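Local coordinates for protein glycosyl hydrolase, family 38 (Enterococcus faecalis, PDB 5KBP) that probably hydrolyses alpha-mannosidic bonds as a metal-dependent alpha-mannosidase of glycoside hydrolase family 38, at residues Asp95-Asn103 and Lys307-Glu318; Ala825-Ala833 and Arg846-Cys857. All coordinates share one frame; numbering follows the deposited sequence.

The two contacts follow one another along the chain, and their centres lie about 20 Å apart. Contact 1, close to the centre of the chain, seats the start of helix 100-117 in the N-terminal domain against helix 304-332; contact 2 is the open end of a hairpin in the C-terminal beta sandwich. E101 joins them: its OE1 forms a salt bridge with R846 NH1 at 2.6 Å, and its OE2 lies 2.8 Å from T832 OG1, a probable hydrogen bond. More loosely, E318 CB packs 4.1 Å from T832 O. Both contacts are remote from F253 and Y256, a calcium site seen in this protein though no calcium is bound to this chain here, and each has a sulfate, probably from the crystallisation liquor, at its margin.

Contact 1: residues Asp95-Asn103 and Lys307-Glu318; sequences DFLISSESN and KQWNTKVQRQLE. With SO4 (sulfate ion), chain F.
Hydrogen bonds from S99 and S102 to Q314 and E318 make the polar centre of this contact. Q314 OE1 takes two of them: S99 N at 2.9 Å, nearly straight at 167°, and S102 OG, also at 2.9 Å. Both donors approach the amide from the same face, the backbone N standing well above its plane, and this pair holds the carbonyl end of the glutamine. Beyond CG the Q314 chain is extended, which carries the amide across to the loop. S99 OG donates to E318 OE2 at 2.5 Å, on the syn lone pair of that oxygen. With chi1 at 65°, OG sits between the backbone N and the carbonyl carbon, where it also accepts from S102 N at 3.1 Å. That is an N-cap: S99 starts helix 100-117 of the family 38 N-terminal domain, and helix 304-332 of the alpha-mannosidase middle domain supplies the groups that hold the cap in place. The other oxygen of E318, OE1, forms a salt bridge with R315 NH2 at 2.7 Å and accepts from a water that in turn accepts from E101 N. In van der Waals contact, E101 CB lies 3.5 Å from the carboxylate carbon CD of E318, while the E101 carboxylate leads away to R105 and R846. At the start of the 307-318 segment the contact is apolar, L97 CD1 packing on the K307 methylene CE at 3.8 Å; the ammonium beyond is held by the carbonyls of T299, A302 and I356. N310 OD1 accepts from H351. W344 of helix 337-348 touches S102 and E318.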
loop_
_atom_site.group_PDB
_atom_site.type_symbol
_atom_site.label_atom_id
_atom_site.label_comp_id
_atom_site.label_asym_id
_atom_site.label_seq_id
_atom_site.Cartn_x
_atom_site.Cartn_y
_atom_site.Cartn_z
ATOM N N ASP A 95 10.468 -5.175 -20.504
ATOM C CA ASP A 95 11.583 -4.430 -21.082
ATOM C C ASP A 95 11.174 -3.015 -21.475
ATOM O O ASP A 95 11.811 -2.039 -21.066
ATOM C CB ASP A 95 12.146 -5.185 -22.287
ATOM C CG ASP A 95 13.155 -6.245 -21.890
ATOM O OD1 ASP A 95 13.629 -6.207 -20.735
ATOM O OD2 ASP A 95 13.483 -7.108 -22.732
ATOM N N PHE A 96 10.105 -2.883 -22.261
ATOM C CA PHE A 96 9.777 -1.600 -22.869
ATOM C C PHE A 96 9.040 -0.649 -21.933
ATOM O O PHE A 96 9.074 0.565 -22.162
ATOM C CB PHE A 96 8.938 -1.818 -24.131
ATOM C CG PHE A 96 9.676 -2.517 -25.237
ATOM C CD1 PHE A 96 10.656 -1.854 -25.958
ATOM C CD2 PHE A 96 9.384 -3.832 -25.562
ATOM C CE1 PHE A 96 11.338 -2.492 -26.977
ATOM C CE2 PHE A 96 10.061 -4.475 -26.583
ATOM C CZ PHE A 96 11.039 -3.803 -27.291
ATOM N N LEU A 97 8.383 -1.156 -20.893
ATOM C CA LEU A 97 7.524 -0.322 -20.062
ATOM C C LEU A 97 8.241 0.302 -18.869
ATOM O O LEU A 97 7.603 1.025 -18.097
ATOM C CB LEU A 97 6.316 -1.127 -19.574
ATOM C CG LEU A 97 5.265 -1.400 -20.651
ATOM C CD1 LEU A 97 4.073 -2.138 -20.070
ATOM C CD2 LEU A 97 4.833 -0.092 -21.291
ATOM N N ILE A 98 9.535 0.048 -18.692
ATOM C CA ILE A 98 10.310 0.718 -17.657
ATOM C C ILE A 98 11.428 1.508 -18.325
ATOM O O ILE A 98 11.826 1.235 -19.460
ATOM C CB ILE A 98 10.877 -0.258 -16.607
ATOM C CG1 ILE A 98 11.995 -1.114 -17.201
ATOM C CG2 ILE A 98 9.771 -1.140 -16.053
ATOM C CD1 ILE A 98 12.681 -1.992 -16.178
ATOM N N SER A 99 11.934 2.502 -17.599
ATOM C CA SER A 99 12.908 3.423 -18.165
ATOM C C SER A 99 14.217 2.709 -18.488
ATOM O O SER A 99 14.473 1.584 -18.049
ATOM C CB SER A 99 13.173 4.585 -17.205
ATOM O OG SER A 99 13.789 4.134 -16.012
ATOM N N SER A 100 15.050 3.389 -19.279
ATOM C CA SER A 100 16.351 2.842 -19.646
ATOM C C SER A 100 17.206 2.587 -18.412
ATOM O O SER A 100 17.826 1.525 -18.279
ATOM C CB SER A 100 17.063 3.795 -20.608
ATOM O OG SER A 100 16.325 3.961 -21.804
ATOM N N GLU A 101 17.249 3.555 -17.495
ATOM C CA GLU A 101 18.037 3.387 -16.279
ATOM C C GLU A 101 17.459 2.299 -15.384
ATOM O O GLU A 101 18.211 1.551 -14.751
ATOM C CB GLU A 101 18.129 4.711 -15.523
ATOM C CG GLU A 101 19.120 5.689 -16.124
ATOM C CD GLU A 101 20.548 5.183 -16.045
ATOM O OE1 GLU A 101 20.901 4.548 -15.028
ATOM O OE2 GLU A 101 21.315 5.417 -17.002
ATOM N N SER A 102 16.129 2.194 -15.317
ATOM C CA SER A 102 15.510 1.169 -14.479
ATOM C C SER A 102 15.939 -0.230 -14.906
ATOM O O SER A 102 16.097 -1.122 -14.063
ATOM C CB SER A 102 13.990 1.298 -14.523
ATOM O OG SER A 102 13.566 2.497 -13.901
ATOM N N ASN A 103 16.132 -0.441 -16.209
ATOM C CA ASN A 103 16.670 -1.712 -16.677
ATOM C C ASN A 103 18.089 -1.927 -16.171
ATOM O O ASN A 103 18.470 -3.053 -15.830
ATOM C CB ASN A 103 16.631 -1.767 -18.204
ATOM C CG ASN A 103 15.231 -1.987 -18.740
ATOM O OD1 ASN A 103 14.683 -3.084 -18.631
ATOM N ND2 ASN A 103 14.649 -0.950 -19.330
ATOM N N LYS A 307 1.438 3.707 -15.540
ATOM C CA LYS A 307 2.527 4.177 -16.390
ATOM C C LYS A 307 2.870 5.631 -16.094
ATOM O O LYS A 307 4.040 6.024 -16.161
ATOM C CB LYS A 307 2.159 4.006 -17.866
ATOM C CG LYS A 307 2.378 2.605 -18.426
ATOM C CD LYS A 307 1.329 1.618 -17.950
ATOM C CE LYS A 307 1.462 0.297 -18.685
ATOM N NZ LYS A 307 0.480 -0.706 -18.193
ATOM N N GLN A 308 1.864 6.445 -15.770
ATOM C CA GLN A 308 2.122 7.841 -15.432
ATOM C C GLN A 308 2.910 7.953 -14.134
ATOM O O GLN A 308 3.871 8.726 -14.044
ATOM C CB GLN A 308 0.805 8.610 -15.336
ATOM C CG GLN A 308 0.104 8.798 -16.670
ATOM C CD GLN A 308 -1.197 9.566 -16.547
ATOM O OE1 GLN A 308 -1.944 9.396 -15.583
ATOM N NE2 GLN A 308 -1.472 10.421 -17.523
ATOM N N TRP A 309 2.516 7.188 -13.113
ATOM C CA TRP A 309 3.252 7.204 -11.854
ATOM C C TRP A 309 4.662 6.658 -12.031
ATOM O O TRP A 309 5.613 7.170 -11.428
ATOM C CB TRP A 309 2.495 6.405 -10.793
ATOM C CG TRP A 309 1.558 7.239 -9.984
ATOM C CD1 TRP A 309 0.251 7.508 -10.264
ATOM C CD2 TRP A 309 1.857 7.921 -8.762
ATOM N NE1 TRP A 309 -0.283 8.316 -9.290
ATOM C CE2 TRP A 309 0.682 8.583 -8.356
ATOM C CE3 TRP A 309 3.004 8.034 -7.971
ATOM C CZ2 TRP A 309 0.623 9.349 -7.194
ATOM C CZ3 TRP A 309 2.943 8.794 -6.819
ATOM C CH2 TRP A 309 1.761 9.442 -6.441
ATOM N N ASN A 310 4.818 5.620 -12.854
ATOM C CA ASN A 310 6.145 5.057 -13.080
ATOM C C ASN A 310 7.065 6.078 -13.737
ATOM O O ASN A 310 8.222 6.238 -13.333
ATOM C CB ASN A 310 6.043 3.794 -13.934
ATOM C CG ASN A 310 7.335 3.005 -13.957
ATOM O OD1 ASN A 310 8.111 3.035 -13.000
ATOM N ND2 ASN A 310 7.576 2.298 -15.054
ATOM N N THR A 311 6.562 6.783 -14.753
ATOM C CA THR A 311 7.340 7.851 -15.372
ATOM C C THR A 311 7.708 8.923 -14.354
ATOM O O THR A 311 8.845 9.407 -14.333
ATOM C CB THR A 311 6.560 8.465 -16.538
ATOM O OG1 THR A 311 6.400 7.493 -17.578
ATOM C CG2 THR A 311 7.289 9.679 -17.097
ATOM N N LYS A 312 6.763 9.291 -13.485
ATOM C CA LYS A 312 7.012 10.356 -12.519
ATOM C C LYS A 312 8.074 9.950 -11.504
ATOM O O LYS A 312 9.005 10.714 -11.223
ATOM C CB LYS A 312 5.709 10.739 -11.816
ATOM C CG LYS A 312 5.888 11.742 -10.690
ATOM C CD LYS A 312 4.552 12.248 -10.171
ATOM C CE LYS A 312 3.699 11.111 -9.633
ATOM N NZ LYS A 312 2.396 11.603 -9.104
ATOM N N VAL A 313 7.950 8.746 -10.940
ATOM C CA VAL A 313 8.894 8.303 -9.916
ATOM C C VAL A 313 10.279 8.090 -10.516
ATOM O O VAL A 313 11.298 8.376 -9.875
ATOM C CB VAL A 313 8.367 7.029 -9.228
ATOM C CG1 VAL A 313 9.371 6.514 -8.204
ATOM C CG2 VAL A 313 7.026 7.301 -8.566
ATOM N N GLN A 314 10.341 7.592 -11.753
ATOM C CA GLN A 314 11.632 7.352 -12.391
ATOM C C GLN A 314 12.374 8.659 -12.644
ATOM O O GLN A 314 13.574 8.767 -12.364
ATOM C CB GLN A 314 11.437 6.576 -13.693
ATOM C CG GLN A 314 11.131 5.099 -13.490
ATOM C CD GLN A 314 10.701 4.415 -14.771
ATOM O OE1 GLN A 314 10.947 3.225 -14.966
ATOM N NE2 GLN A 314 10.050 5.166 -15.652
ATOM N N ARG A 315 11.676 9.668 -13.171
ATOM C CA ARG A 315 12.296 10.979 -13.348
ATOM C C ARG A 315 12.705 11.581 -12.010
ATOM O O ARG A 315 13.737 12.255 -11.915
ATOM C CB ARG A 315 11.341 11.918 -14.083
ATOM C CG ARG A 315 10.942 11.436 -15.467
ATOM C CD ARG A 315 12.131 11.408 -16.406
ATOM N NE ARG A 315 12.034 10.320 -17.374
ATOM C CZ ARG A 315 12.555 9.111 -17.191
ATOM N NH1 ARG A 315 12.418 8.177 -18.124
ATOM N NH2 ARG A 315 13.214 8.833 -16.073
ATOM N N GLN A 316 11.910 11.340 -10.965
ATOM C CA GLN A 316 12.225 11.875 -9.645
ATOM C C GLN A 316 13.534 11.311 -9.105
ATOM O O GLN A 316 14.272 12.015 -8.407
ATOM C CB GLN A 316 11.078 11.579 -8.676
ATOM C CG GLN A 316 11.306 12.066 -7.257
ATOM C CD GLN A 316 11.316 13.576 -7.158
ATOM O OE1 GLN A 316 10.527 14.257 -7.811
ATOM N NE2 GLN A 316 12.218 14.110 -6.343
ATOM N N LEU A 317 13.843 10.055 -9.422
ATOM C CA LEU A 317 15.065 9.424 -8.942
ATOM C C LEU A 317 16.240 9.646 -9.890
ATOM O O LEU A 317 17.313 10.082 -9.461
ATOM C CB LEU A 317 14.834 7.924 -8.733
ATOM C CG LEU A 317 13.879 7.514 -7.609
ATOM C CD1 LEU A 317 13.675 6.005 -7.590
ATOM C CD2 LEU A 317 14.401 8.002 -6.268
ATOM N N GLU A 318 16.051 9.359 -11.179
ATOM C CA GLU A 318 17.167 9.403 -12.121
ATOM C C GLU A 318 17.597 10.833 -12.421
ATOM O O GLU A 318 18.796 11.118 -12.522
ATOM C CB GLU A 318 16.788 8.689 -13.419
ATOM C CG GLU A 318 16.240 7.287 -13.234
ATOM C CD GLU A 318 15.487 6.798 -14.455
ATOM O OE1 GLU A 318 15.502 7.507 -15.484
ATOM O OE2 GLU A 318 14.874 5.713 -14.385
HETATM S S SO4 F . 4.136 14.653 -6.782
HETATM O O1 SO4 F . 4.333 14.282 -5.384
HETATM O O2 SO4 F . 4.098 16.107 -6.899
HETATM O O3 SO4 F . 5.240 14.133 -7.582
HETATM O O4 SO4 F . 2.878 14.092 -7.264
HETATM O O HOH W 1 16.048 6.445 -17.948
#

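Contact 2: residues Ala825-Ala833 and Arg846-Cys857; sequences AEGPIGWTA and RGFNLTAQNIPC. With SO4 (sulfate ion), chain I.
A825 meets C857 in the loops beyond the open end of the hairpin, its CB 3.5 Å from C857 CA. P828, the centre of an inverse gamma turn, lays CB and CG against T851 CG2, and its CG points toward I855 CD1, 3.9 Å away. Its carbonyl accepts from L850 N at 3.1 Å. T851 is in turn held by N849, whose OD1 accepts from both T851 N (an Asx turn) and T851 OG1. The longer branch of I829 meets two partners: CG1 lies 3.6 Å from I855 CD1, and CD1, at its end, lies 3.6 Å from C857 SG. From here strands 829-836 and 843-849 run antiparallel, forming one margin of the five-stranded sheet in the C-terminal beta sandwich. G830 and F848 are a hydrogen-bonded pair, G830 N giving to F848 O and F848 N to G830 O. The F848 ring lies beside G830; its chi1 of 69° brings CD1 to 3.2 Å from G830 O. W831 and G847 form a non-hydrogen-bonded pair; I829 CG2 lies against one indole face, while C857 SG lies obliquely 4.1 Å from CH2. W895 of adjoining strand 892-897 meets the same indole. At T832 and A833, both opposite R846, a classic beta bulge shifts the register: R846 O accepts from T832 N and weakly from A833 N, and R846 N returns a 3.0 Å bond to A833 O. T832 CG2 touches the F848 ring at its edge, whereas T832 OG1 and the R846 guanidinium turn to E101.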
loop_
_atom_site.group_PDB
_atom_site.type_symbol
_atom_site.label_atom_id
_atom_site.label_comp_id
_atom_site.label_asym_id
_atom_site.label_seq_id
_atom_site.Cartn_x
_atom_site.Cartn_y
_atom_site.Cartn_z
ATOM N N ALA A 825 29.605 17.115 -24.007
ATOM C CA ALA A 825 29.872 17.127 -25.439
ATOM C C ALA A 825 28.562 17.350 -26.180
ATOM O O ALA A 825 27.713 16.454 -26.239
ATOM C CB ALA A 825 30.525 15.816 -25.862
ATOM N N GLU A 826 28.392 18.543 -26.739
ATOM C CA GLU A 826 27.167 18.873 -27.451
ATOM C C GLU A 826 27.014 17.996 -28.689
ATOM O O GLU A 826 27.992 17.670 -29.367
ATOM C CB GLU A 826 27.179 20.353 -27.835
ATOM C CG GLU A 826 25.810 20.983 -27.975
ATOM C CD GLU A 826 25.851 22.490 -27.806
ATOM O OE1 GLU A 826 26.581 22.967 -26.912
ATOM O OE2 GLU A 826 25.161 23.198 -28.569
ATOM N N GLY A 827 25.778 17.594 -28.969
ATOM C CA GLY A 827 25.502 16.723 -30.085
ATOM C C GLY A 827 24.280 15.855 -29.863
ATOM O O GLY A 827 23.512 16.047 -28.915
ATOM N N PRO A 828 24.073 14.844 -30.772
ATOM C CA PRO A 828 22.899 13.949 -30.684
ATOM C C PRO A 828 23.079 12.855 -29.637
ATOM O O PRO A 828 23.248 11.666 -29.933
ATOM C CB PRO A 828 22.808 13.394 -32.108
ATOM C CG PRO A 828 24.233 13.346 -32.563
ATOM C CD PRO A 828 24.916 14.540 -31.942
ATOM N N ILE A 829 23.030 13.258 -28.369
ATOM C CA ILE A 829 23.279 12.365 -27.245
ATOM C C ILE A 829 22.138 12.496 -26.247
ATOM O O ILE A 829 21.635 13.596 -26.002
ATOM C CB ILE A 829 24.630 12.677 -26.566
ATOM C CG1 ILE A 829 25.769 12.607 -27.582
ATOM C CG2 ILE A 829 24.890 11.721 -25.414
ATOM C CD1 ILE A 829 27.100 13.066 -27.039
ATOM N N GLY A 830 21.728 11.361 -25.676
ATOM C CA GLY A 830 20.792 11.348 -24.568
ATOM C C GLY A 830 21.525 11.056 -23.277
ATOM O O GLY A 830 22.293 10.094 -23.185
ATOM N N TRP A 831 21.292 11.903 -22.277
ATOM C CA TRP A 831 21.940 11.800 -20.976
ATOM C C TRP A 831 20.921 11.294 -19.965
ATOM O O TRP A 831 19.863 11.908 -19.788
ATOM C CB TRP A 831 22.518 13.149 -20.550
ATOM C CG TRP A 831 23.460 13.715 -21.567
ATOM C CD1 TRP A 831 23.160 14.595 -22.565
ATOM C CD2 TRP A 831 24.857 13.425 -21.695
ATOM N NE1 TRP A 831 24.284 14.877 -23.303
ATOM C CE2 TRP A 831 25.340 14.170 -22.789
ATOM C CE3 TRP A 831 25.748 12.610 -20.989
ATOM C CZ2 TRP A 831 26.672 14.126 -23.193
ATOM C CZ3 TRP A 831 27.071 12.567 -21.393
ATOM C CH2 TRP A 831 27.520 13.320 -22.483
ATOM N N THR A 832 21.242 10.181 -19.303
ATOM C CA THR A 832 20.268 9.456 -18.500
ATOM C C THR A 832 20.614 9.326 -17.023
ATOM O O THR A 832 19.708 9.059 -16.228
ATOM C CB THR A 832 20.053 8.042 -19.065
ATOM O OG1 THR A 832 21.294 7.327 -19.054
ATOM C CG2 THR A 832 19.526 8.111 -20.489
ATOM N N ALA A 833 21.876 9.494 -16.628
ATOM C CA ALA A 833 22.243 9.244 -15.241
ATOM C C ALA A 833 23.380 10.155 -14.805
ATOM O O ALA A 833 24.360 10.335 -15.531
ATOM C CB ALA A 833 22.648 7.781 -15.029
ATOM N N ARG A 846 26.225 8.671 -17.205
ATOM C CA ARG A 846 25.932 7.762 -18.301
ATOM C C ARG A 846 25.126 8.469 -19.379
ATOM O O ARG A 846 24.162 9.183 -19.085
ATOM C CB ARG A 846 25.173 6.522 -17.814
ATOM C CG ARG A 846 24.728 5.590 -18.935
ATOM C CD ARG A 846 24.478 4.172 -18.437
ATOM N NE ARG A 846 23.693 4.145 -17.207
ATOM C CZ ARG A 846 24.196 3.862 -16.009
ATOM N NH1 ARG A 846 23.412 3.862 -14.940
ATOM N NH2 ARG A 846 25.484 3.574 -15.878
ATOM N N GLY A 847 25.536 8.261 -20.631
ATOM C CA GLY A 847 24.785 8.715 -21.782
ATOM C C GLY A 847 24.847 7.674 -22.884
ATOM O O GLY A 847 25.499 6.638 -22.742
ATOM N N PHE A 848 24.161 7.963 -23.986
ATOM C CA PHE A 848 24.171 7.037 -25.109
ATOM C C PHE A 848 24.028 7.800 -26.416
ATOM O O PHE A 848 23.425 8.875 -26.466
ATOM C CB PHE A 848 23.067 5.978 -24.985
ATOM C CG PHE A 848 21.675 6.518 -25.150
ATOM C CD1 PHE A 848 21.070 7.238 -24.134
ATOM C CD2 PHE A 848 20.962 6.282 -26.314
ATOM C CE1 PHE A 848 19.784 7.728 -24.281
ATOM C CE2 PHE A 848 19.676 6.766 -26.467
ATOM C CZ PHE A 848 19.087 7.491 -25.450
ATOM N N ASN A 849 24.595 7.228 -27.475
ATOM C CA ASN A 849 24.507 7.813 -28.805
ATOM C C ASN A 849 23.113 7.594 -29.378
ATOM O O ASN A 849 22.567 6.488 -29.307
ATOM C CB ASN A 849 25.562 7.196 -29.725
ATOM C CG ASN A 849 25.756 7.981 -31.010
ATOM O OD1 ASN A 849 24.910 8.787 -31.402
ATOM N ND2 ASN A 849 26.875 7.740 -31.680
ATOM N N LEU A 850 22.540 8.650 -29.949
ATOM C CA LEU A 850 21.229 8.573 -30.574
ATOM C C LEU A 850 21.292 8.174 -32.043
ATOM O O LEU A 850 20.263 7.790 -32.608
ATOM C CB LEU A 850 20.505 9.919 -30.448
ATOM C CG LEU A 850 20.159 10.411 -29.041
ATOM C CD1 LEU A 850 19.757 11.878 -29.069
ATOM C CD2 LEU A 850 19.044 9.567 -28.448
ATOM N N THR A 851 22.463 8.246 -32.669
ATOM C CA THR A 851 22.614 8.031 -34.101
ATOM C C THR A 851 23.419 6.764 -34.370
ATOM O O THR A 851 23.914 6.098 -33.455
ATOM C CB THR A 851 23.283 9.238 -34.760
ATOM O OG1 THR A 851 24.689 9.221 -34.480
ATOM C CG2 THR A 851 22.693 10.523 -34.222
ATOM N N ALA A 852 23.550 6.439 -35.655
ATOM C CA ALA A 852 24.334 5.302 -36.112
ATOM C C ALA A 852 25.735 5.698 -36.559
ATOM O O ALA A 852 26.426 4.887 -37.185
ATOM C CB ALA A 852 23.607 4.584 -37.251
ATOM N N GLN A 853 26.169 6.917 -36.254
ATOM C CA GLN A 853 27.490 7.398 -36.626
ATOM C C GLN A 853 28.359 7.584 -35.389
ATOM O O GLN A 853 27.861 7.822 -34.285
ATOM C CB GLN A 853 27.408 8.723 -37.392
ATOM C CG GLN A 853 26.996 8.588 -38.847
ATOM C CD GLN A 853 25.514 8.331 -39.015
ATOM O OE1 GLN A 853 25.110 7.368 -39.667
ATOM N NE2 GLN A 853 24.693 9.197 -38.434
ATOM N N ASN A 854 29.670 7.467 -35.589
ATOM C CA ASN A 854 30.625 7.809 -34.544
ATOM C C ASN A 854 30.666 9.322 -34.377
ATOM O O ASN A 854 30.991 10.049 -35.321
ATOM C CB ASN A 854 32.011 7.269 -34.894
ATOM C CG ASN A 854 32.050 5.755 -34.960
ATOM O OD1 ASN A 854 32.297 5.086 -33.957
ATOM N ND2 ASN A 854 31.807 5.207 -36.145
ATOM N N ILE A 855 30.325 9.798 -33.183
ATOM C CA ILE A 855 30.284 11.233 -32.914
ATOM C C ILE A 855 31.291 11.558 -31.817
ATOM O O ILE A 855 31.611 10.689 -30.993
ATOM C CB ILE A 855 28.866 11.686 -32.528
ATOM C CG1 ILE A 855 28.473 11.118 -31.164
ATOM C CG2 ILE A 855 27.861 11.261 -33.590
ATOM C CD1 ILE A 855 27.085 11.512 -30.723
ATOM N N PRO A 856 31.827 12.778 -31.772
ATOM C CA PRO A 856 32.729 13.141 -30.674
ATOM C C PRO A 856 31.967 13.265 -29.364
ATOM O O PRO A 856 30.858 13.802 -29.318
ATOM C CB PRO A 856 33.305 14.491 -31.117
ATOM C CG PRO A 856 32.265 15.055 -32.028
ATOM C CD PRO A 856 31.667 13.876 -32.742
ATOM N N CYS A 857 32.572 12.755 -28.290
ATOM C CA CYS A 857 31.915 12.778 -26.981
ATOM C C CYS A 857 33.001 12.858 -25.905
ATOM O O CYS A 857 33.513 11.836 -25.444
ATOM C CB CYS A 857 31.019 11.564 -26.785
ATOM S SG CYS A 857 29.932 11.669 -25.343
HETATM S S SO4 I . 21.352 8.150 -38.654
HETATM O O1 SO4 I . 20.003 8.267 -39.199
HETATM O O2 SO4 I . 21.741 9.414 -38.034
HETATM O O3 SO4 I . 22.282 7.834 -39.735
HETATM O O4 SO4 I . 21.387 7.085 -37.656
#